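Local coordinates for protein Cg9734-pa (Drosophila melanogaster, PDB 2BK9) that binds heme, whose iron is coordinated by two histidines, and as a member of the globin family probably carries oxygen, at residues 71-76 against 129-134. The protein carries 1 engineered substitution. Numbering follows the deposited sequence.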
loop_
_atom_site.group_PDB
_atom_site.type_symbol
_atom_site.label_atom_id
_atom_site.label_comp_id
_atom_site.label_asym_id
_atom_site.label_seq_id
_atom_site.Cartn_x
_atom_site.Cartn_y
_atom_site.Cartn_z
ATOM N N GLU A 71 9.240 -2.323 -4.769
ATOM C CA GLU A 71 10.409 -2.850 -4.096
ATOM C C GLU A 71 10.158 -4.215 -3.453
ATOM O O GLU A 71 11.020 -5.108 -3.484
ATOM C CB GLU A 71 10.870 -1.842 -3.042
ATOM C CG GLU A 71 11.508 -0.584 -3.537
ATOM C CD GLU A 71 12.918 -0.817 -3.928
ATOM O OE1 GLU A 71 13.660 -1.435 -3.107
ATOM O OE2 GLU A 71 13.236 -0.363 -5.028
ATOM N N SER A 72 8.983 -4.349 -2.882
ATOM C CA SER A 72 8.571 -5.558 -2.205
ATOM C C SER A 72 8.413 -6.698 -3.188
ATOM O O SER A 72 8.885 -7.836 -2.955
ATOM C CB SER A 72 7.260 -5.347 -1.483
ATOM O OG SER A 72 7.399 -4.344 -0.483
ATOM N N ILE A 73 7.765 -6.434 -4.303
ATOM C CA ILE A 73 7.509 -7.464 -5.279
ATOM C C ILE A 73 8.804 -7.927 -5.910
ATOM O O ILE A 73 8.937 -9.117 -6.243
ATOM C CB ILE A 73 6.477 -6.928 -6.288
ATOM C CG1 ILE A 73 5.146 -6.803 -5.577
ATOM C CG2 ILE A 73 6.387 -7.786 -7.519
ATOM C CD1 ILE A 73 4.159 -5.882 -6.235
ATOM N N GLN A 74 9.767 -7.020 -6.055
ATOM C CA GLN A 74 11.045 -7.369 -6.616
ATOM C C GLN A 74 11.779 -8.466 -5.869
ATOM O O GLN A 74 12.599 -9.179 -6.456
ATOM C CB GLN A 74 11.940 -6.124 -6.717
ATOM C CG GLN A 74 11.598 -5.218 -7.847
ATOM C CD GLN A 74 12.365 -3.883 -7.868
ATOM O OE1 GLN A 74 13.524 -3.765 -7.422
ATOM N NE2 GLN A 74 11.694 -2.865 -8.399
ATOM N N VAL A 75 11.585 -8.595 -4.557
ATOM C CA VAL A 75 12.325 -9.569 -3.779
ATOM C C VAL A 75 11.699 -10.944 -3.722
ATOM O O VAL A 75 12.300 -11.891 -3.258
ATOM C CB VAL A 75 12.582 -9.061 -2.333
ATOM C CG1 VAL A 75 13.165 -7.685 -2.362
ATOM C CG2 VAL A 75 11.366 -9.147 -1.474
ATOM N N LEU A 76 10.461 -11.058 -4.179
ATOM C CA LEU A 76 9.733 -12.319 -4.015
ATOM C C LEU A 76 10.356 -13.514 -4.724
ATOM O O LEU A 76 10.805 -13.364 -5.850
ATOM C CB LEU A 76 8.289 -12.171 -4.471
ATOM C CG LEU A 76 7.500 -11.139 -3.705
ATOM C CD1 LEU A 76 6.112 -11.060 -4.334
ATOM C CD2 LEU A 76 7.392 -11.409 -2.207
ATOM N N ALA A 129 -6.958 -13.242 -4.227
ATOM C CA ALA A 129 -6.571 -13.879 -3.005
ATOM C C ALA A 129 -5.068 -13.992 -2.870
ATOM O O ALA A 129 -4.531 -13.824 -1.774
ATOM C CB ALA A 129 -7.228 -15.240 -2.893
ATOM N N THR A 130 -4.374 -14.243 -3.960
ATOM C CA THR A 130 -2.918 -14.310 -3.920
ATOM C C THR A 130 -2.348 -12.946 -3.512
ATOM O O THR A 130 -1.461 -12.869 -2.689
ATOM C CB THR A 130 -2.384 -14.757 -5.282
ATOM O OG1 THR A 130 -2.916 -16.066 -5.560
ATOM C CG2 THR A 130 -0.892 -14.803 -5.323
ATOM N N TRP A 131 -2.880 -11.888 -4.121
ATOM C CA TRP A 131 -2.493 -10.540 -3.737
ATOM C C TRP A 131 -2.795 -10.263 -2.260
ATOM O O TRP A 131 -1.986 -9.657 -1.557
ATOM C CB TRP A 131 -3.164 -9.499 -4.625
ATOM C CG TRP A 131 -2.418 -9.228 -5.874
ATOM C CD1 TRP A 131 -2.567 -9.849 -7.071
ATOM C CD2 TRP A 131 -1.337 -8.332 -6.032
ATOM N NE1 TRP A 131 -1.668 -9.353 -7.988
ATOM C CE2 TRP A 131 -0.910 -8.413 -7.377
ATOM C CE3 TRP A 131 -0.692 -7.446 -5.171
ATOM C CZ2 TRP A 131 0.111 -7.640 -7.858
ATOM C CZ3 TRP A 131 0.325 -6.675 -5.658
ATOM C CH2 TRP A 131 0.702 -6.767 -6.999
ATOM N N ALA A 132 -3.965 -10.670 -1.784
ATOM C CA ALA A 132 -4.310 -10.452 -0.394
ATOM C C ALA A 132 -3.349 -11.186 0.529
ATOM O O ALA A 132 -3.082 -10.687 1.629
ATOM C CB ALA A 132 -5.723 -10.846 -0.112
ATOM N N LYS A 133 -2.835 -12.341 0.116
ATOM C CA LYS A 133 -1.824 -13.030 0.921
ATOM C C LYS A 133 -0.541 -12.208 1.054
ATOM O O LYS A 133 0.040 -12.138 2.150
ATOM C CB LYS A 133 -1.535 -14.358 0.271
ATOM C CG LYS A 133 -0.636 -15.272 1.004
ATOM C CD LYS A 133 -0.678 -16.699 0.487
ATOM C CE LYS A 133 -1.296 -16.976 -0.832
ATOM N NZ LYS A 133 -2.621 -17.656 -0.812
ATOM N N LEU A 134 -0.098 -11.583 -0.025
ATOM C CA LEU A 134 1.055 -10.719 0.036
ATOM C C LEU A 134 0.793 -9.530 0.949
ATOM O O LEU A 134 1.590 -9.194 1.811
ATOM C CB LEU A 134 1.448 -10.202 -1.353
ATOM C CG LEU A 134 2.549 -9.135 -1.376
ATOM C CD1 LEU A 134 3.844 -9.672 -0.825
ATOM C CD2 LEU A 134 2.727 -8.622 -2.788
#
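Leu134 reaches across to both Ile73 and Leu76, placing one methyl against each. Its CD2 lies 4.1 Å from Ile73 CG1. Its CD1 sits 4.2 Å from Leu76 CD2, so the two branches of the leucine are shared out, one to Ile73 in the last turn of helix 56-75 and one to Leu76 just beyond its end. The fork gets there because CG stands anti to the backbone N (chi1 172°), which carries the branch point toward helix 56-75. Ile73 crosses Leu134 at roughly a right angle, and it does the same with Trp131. From Trp131 the benzo half of the indole does the touching: CH2, at the far corner of the six-membered ring, comes within 3.6 Å of Ile73 CD1, and CZ3 lies slightly farther from the methyl, which arrives obliquely to the ring. The long CG1-CD1 branch of Ile73 thus serves both partners, CG1 for the leucine and CD1 for the indole.

In globin terms, this is where the E helix (56-75) ends beside the H helix (125-143), buried within the all-helical fold and away from the heme, whose nearest atoms are about 11 Å from the Leu134 side chain. The backbones stay well apart, with Ile73 CA and Leu134 CA 9.0 Å from each other, and side chains alone bridge the distance. Helix 3-17 joins in: Trp13 touches Ile73, Val6 touches Leu76 and Ile9 touches Trp131. The same helix supplies Thr12, whose OG1 is hydrogen-bonded to Trp131 NE1; that bond ties down the pyrrole side of the buried indole while the benzo side points at Ile73. Leu114 and Leu117 of helix 103-120 also pack against the tryptophan.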